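Local structure of RsfP (Uncultured bacterium, 4GLJ) at residues A17-S22 / A80-L85. The protein probably catalyses the phosphate-dependent cleavage of methylthioadenosine to adenine and methylthioribose 1-phosphate, and binds the dye rhodamine B. Residues are numbered along the deposited sequence; the frame is centred on the assembly and turned at random.
Sequences AIIGGS and ANIYAL. With RHB (N-[9-(2-carboxyphenyl)-6-(diethylamino)-3H-xanthen-3-ylidene]-N-ethylethanaminium), chain B; PO4 (phosphate ion), chain D.
Phosphate O2 accepts the backbone N-H of Ser22, with N to O2 at 2.7 Å and an N-H...O angle of 161°, while Ser22 OG donates to phosphate O1 over 3.0 Å. Backbone and side chain of one residue thus hold two oxygens of the same ion, and Arg64, His65, Thr199 and the backbone N of Ala98 also hydrogen-bond to it. Gly21 CA lies 3.1 Å from O2, so the ion sits directly against the chain just after strand 17-20. Ser22 also lines the rhodamine B pocket.

Further back, the strand packs on helix 80-85 purely through apolar groups. Both CD1 and CD2 of Leu85 lie 3.9 Å from Ala17 CB, and CD1 alone goes on to Ile19 CD1, also at 3.9 Å. Ile19 keeps CG1 beside its backbone N (chi1 -59°) and continues in an extended, anti conformation, which carries CD1 to Ile82 CD1, 4.1 Å away, the two side chains crossing nearly perpendicularly. Ile93 of the parallel neighbour strand 92-101 touches Ile19, Ile82 and Leu85. The axes of strand 17-20 and helix 80-85 are 10.9 Å apart at closest and nearly antiparallel (161°), as expected of a helix layered on the sheet of the alpha/beta phosphorylase fold, whose glycine-rich strand end leads to an ion that probably marks the site of the phosphate substrate.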
ATOM      1  N   ALA A  17      -5.513 -28.068  -9.918  1.00 32.13           N
ATOM      2  CA  ALA A  17      -4.612 -27.224 -10.694  1.00 30.75           C
ATOM      3  C   ALA A  17      -3.347 -26.952  -9.957  1.00 30.00           C
ATOM      4  O   ALA A  17      -3.324 -26.810  -8.729  1.00 29.74           O
ATOM      5  CB  ALA A  17      -5.311 -25.931 -11.096  1.00 29.50           C
ATOM      6  N   ILE A  18      -2.258 -26.890 -10.708  1.00 28.45           N
ATOM      7  CA  ILE A  18      -0.996 -26.500 -10.158  1.00 28.63           C
ATOM      8  C   ILE A  18      -0.641 -25.145 -10.814  1.00 29.96           C
ATOM      9  O   ILE A  18      -0.642 -25.026 -12.064  1.00 28.72           O
ATOM     10  CB  ILE A  18       0.088 -27.508 -10.515  1.00 30.25           C
ATOM     11  CG1 ILE A  18      -0.323 -28.952 -10.102  1.00 32.76           C
ATOM     12  CG2 ILE A  18       1.467 -27.105  -9.971  1.00 31.73           C
ATOM     13  CD1 ILE A  18      -0.575 -29.074  -8.591  1.00 33.34           C
ATOM     14  N   ILE A  19      -0.290 -24.151  -9.970  1.00 29.30           N
ATOM     15  CA  ILE A  19       0.135 -22.848 -10.477  1.00 29.35           C
ATOM     16  C   ILE A  19       1.594 -22.821 -10.195  1.00 29.71           C
ATOM     17  O   ILE A  19       2.049 -22.840  -9.035  1.00 32.11           O
ATOM     18  CB  ILE A  19      -0.590 -21.623  -9.821  1.00 28.56           C
ATOM     19  CG1 ILE A  19      -2.083 -21.724 -10.046  1.00 28.11           C
ATOM     20  CG2 ILE A  19       0.047 -20.323 -10.388  1.00 28.54           C
ATOM     21  CD1 ILE A  19      -2.898 -20.590  -9.420  1.00 26.87           C
ATOM     22  N   GLY A  20       2.386 -22.859 -11.283  1.00 30.38           N
ATOM     23  CA  GLY A  20       3.812 -22.979 -11.157  1.00 32.08           C
ATOM     24  C   GLY A  20       4.553 -21.631 -11.157  1.00 34.89           C
ATOM     25  O   GLY A  20       4.388 -20.855 -12.140  1.00 36.01           O
ATOM     26  N   GLY A  21       5.406 -21.416 -10.132  1.00 34.22           N
ATOM     27  CA  GLY A  21       6.214 -20.209  -9.879  1.00 35.48           C
ATOM     28  C   GLY A  21       7.541 -20.199 -10.594  1.00 38.36           C
ATOM     29  O   GLY A  21       7.711 -20.914 -11.607  1.00 38.90           O
ATOM     30  N   SER A  22       8.468 -19.416 -10.066  1.00 39.89           N
ATOM     31  CA  SER A  22       9.779 -19.304 -10.675  1.00 43.14           C
ATOM     32  C   SER A  22      10.439 -20.690 -10.739  1.00 45.01           C
ATOM     33  O   SER A  22      10.464 -21.403  -9.737  1.00 44.24           O
ATOM     34  CB  SER A  22      10.645 -18.346  -9.892  1.00 44.37           C
ATOM     35  OG  SER A  22      10.144 -17.027 -10.012  1.00 43.91           O
ATOM     36  N   ALA A  80      -7.764 -13.119 -14.262  1.00 25.69           N
ATOM     37  CA  ALA A  80      -7.842 -14.095 -15.399  1.00 26.11           C
ATOM     38  C   ALA A  80      -7.397 -15.490 -15.100  1.00 25.96           C
ATOM     39  O   ALA A  80      -8.063 -16.436 -15.505  1.00 30.86           O
ATOM     40  CB  ALA A  80      -7.168 -13.532 -16.672  1.00 26.28           C
ATOM     41  N   ASN A  81      -6.284 -15.661 -14.403  1.00 25.47           N
ATOM     42  CA  ASN A  81      -5.759 -17.000 -14.111  1.00 27.18           C
ATOM     43  C   ASN A  81      -6.729 -17.804 -13.226  1.00 27.41           C
ATOM     44  O   ASN A  81      -7.020 -18.961 -13.512  1.00 27.27           O
ATOM     45  CB  ASN A  81      -4.424 -16.881 -13.363  1.00 27.11           C
ATOM     46  CG  ASN A  81      -3.279 -16.388 -14.265  1.00 29.00           C
ATOM     47  OD1 ASN A  81      -3.436 -16.388 -15.510  1.00 28.70           O
ATOM     48  ND2 ASN A  81      -2.120 -16.033 -13.667  1.00 26.75           N
ATOM     49  N   ILE A  82      -7.260 -17.149 -12.195  1.00 27.76           N
ATOM     50  CA  ILE A  82      -8.118 -17.857 -11.223  1.00 27.35           C
ATOM     51  C   ILE A  82      -9.429 -18.041 -11.917  1.00 28.73           C
ATOM     52  O   ILE A  82     -10.010 -19.106 -11.804  1.00 27.72           O
ATOM     53  CB  ILE A  82      -8.232 -16.995  -9.895  1.00 26.79           C
ATOM     54  CG1 ILE A  82      -6.910 -17.033  -9.101  1.00 25.63           C
ATOM     55  CG2 ILE A  82      -9.366 -17.525  -9.015  1.00 27.98           C
ATOM     56  CD1 ILE A  82      -6.352 -18.415  -8.770  1.00 26.92           C
ATOM     57  N   TYR A  83      -9.913 -17.041 -12.687  1.00 27.34           N
ATOM     58  CA  TYR A  83     -11.196 -17.199 -13.350  1.00 29.44           C
ATOM     59  C   TYR A  83     -11.121 -18.388 -14.351  1.00 30.99           C
ATOM     60  O   TYR A  83     -12.030 -19.255 -14.452  1.00 31.60           O
ATOM     61  CB  TYR A  83     -11.599 -15.943 -14.123  1.00 30.25           C
ATOM     62  CG  TYR A  83     -13.075 -15.936 -14.561  1.00 33.54           C
ATOM     63  CD1 TYR A  83     -14.062 -15.349 -13.758  1.00 35.43           C
ATOM     64  CD2 TYR A  83     -13.498 -16.533 -15.770  1.00 34.84           C
ATOM     65  CE1 TYR A  83     -15.416 -15.341 -14.155  1.00 37.60           C
ATOM     66  CE2 TYR A  83     -14.846 -16.535 -16.170  1.00 38.58           C
ATOM     67  CZ  TYR A  83     -15.793 -15.935 -15.342  1.00 39.85           C
ATOM     68  OH  TYR A  83     -17.131 -15.954 -15.686  1.00 44.88           O
ATOM     69  N   ALA A  84     -10.049 -18.426 -15.129  1.00 29.91           N
ATOM     70  CA  ALA A  84      -9.862 -19.523 -16.108  1.00 31.25           C
ATOM     71  C   ALA A  84      -9.879 -20.924 -15.428  1.00 30.22           C
ATOM     72  O   ALA A  84     -10.490 -21.850 -15.937  1.00 31.84           O
ATOM     73  CB  ALA A  84      -8.563 -19.285 -16.869  1.00 30.94           C
ATOM     74  N   LEU A  85      -9.264 -21.046 -14.257  1.00 31.04           N
ATOM     75  CA  LEU A  85      -9.152 -22.348 -13.587  1.00 29.54           C
ATOM     76  C   LEU A  85     -10.544 -22.679 -13.053  1.00 31.71           C
ATOM     77  O   LEU A  85     -10.985 -23.817 -13.152  1.00 30.55           O
ATOM     78  CB  LEU A  85      -8.125 -22.308 -12.455  1.00 27.82           C
ATOM     79  CG  LEU A  85      -6.665 -22.158 -12.907  1.00 27.98           C
ATOM     80  CD1 LEU A  85      -5.726 -22.062 -11.710  1.00 27.31           C
ATOM     81  CD2 LEU A  85      -6.232 -23.334 -13.819  1.00 27.89           C
TER
HETATM   82  O2  RHB B 301      17.186 -14.469 -13.244  0.50 66.92           O
HETATM   83  C26 RHB B 301      18.081 -13.916 -12.577  0.50 60.23           C
HETATM   84  C19 RHB B 301      17.864 -13.573 -11.140  0.50 60.24           C
HETATM   85  C14 RHB B 301      16.789 -13.971 -10.345  0.50 62.86           C
HETATM   86  C15 RHB B 301      16.772 -13.565  -9.018  0.50 59.21           C
HETATM   87  C16 RHB B 301      17.766 -12.783  -8.465  0.50 58.08           C
HETATM   88  C17 RHB B 301      18.817 -12.383  -9.253  0.50 61.58           C
HETATM   89  C18 RHB B 301      18.855 -12.793 -10.578  0.50 63.53           C
HETATM   90  C9  RHB B 301      15.613 -14.814 -10.730  0.50 60.36           C
HETATM   91  C8  RHB B 301      14.396 -14.683  -9.874  0.50 60.89           C
HETATM   92  C13 RHB B 301      14.348 -13.818  -8.790  0.50 61.68           C
HETATM   93  C12 RHB B 301      13.209 -13.692  -7.990  0.50 59.46           C
HETATM   94  C11 RHB B 301      12.076 -14.416  -8.287  0.50 53.47           C
HETATM   95  N1  RHB B 301      10.926 -14.357  -7.468  0.50 51.53           N
HETATM   96  C35 RHB B 301      11.489 -14.368  -6.104  0.50 52.21           C
HETATM   97  C36 RHB B 301      12.587 -15.420  -6.103  0.50 50.82           C
HETATM   98  C22 RHB B 301       9.910 -13.281  -7.656  0.50 39.14           C
HETATM   99  C23 RHB B 301       8.838 -13.737  -8.659  0.50 29.09           C
HETATM  100  C10 RHB B 301      12.150 -15.301  -9.354  0.50 58.43           C
HETATM  101  C7  RHB B 301      13.281 -15.425 -10.151  0.50 58.41           C
HETATM  102  O1  RHB B 301      13.281 -16.296 -11.211  0.50 63.77           O
HETATM  103  C1  RHB B 301      14.353 -16.490 -12.041  0.50 60.04           C
HETATM  104  C2  RHB B 301      15.541 -15.793 -11.862  0.50 63.94           C
HETATM  105  C6  RHB B 301      14.218 -17.400 -13.078  0.50 60.85           C
HETATM  106  C5  RHB B 301      15.257 -17.636 -13.956  0.50 61.05           C
HETATM  107  C4  RHB B 301      16.452 -16.948 -13.795  0.50 65.30           C
HETATM  108  C3  RHB B 301      16.594 -16.030 -12.750  0.50 62.85           C
HETATM  109  N2  RHB B 301      15.077 -18.583 -14.982  0.50 62.98           N
HETATM  110  C24 RHB B 301      14.068 -18.151 -15.970  0.50 58.40           C
HETATM  111  C25 RHB B 301      13.469 -19.385 -16.618  0.50 58.06           C
HETATM  112  C33 RHB B 301      16.367 -18.906 -15.625  0.50 63.62           C
HETATM  113  C34 RHB B 301      16.279 -20.297 -16.222  0.50 62.31           C
HETATM  114  O3  RHB B 301      19.200 -13.664 -13.065  0.50 58.66           O
HETATM  115  P   PO4 D 303       6.931 -17.132  -7.768  1.00 29.63           P
HETATM  116  O1  PO4 D 303       8.074 -16.196  -8.031  1.00 35.17           O
HETATM  117  O2  PO4 D 303       7.611 -18.478  -7.695  1.00 31.83           O
HETATM  118  O3  PO4 D 303       6.341 -16.672  -6.488  1.00 32.51           O
HETATM  119  O4  PO4 D 303       5.892 -17.143  -8.885  1.00 31.80           O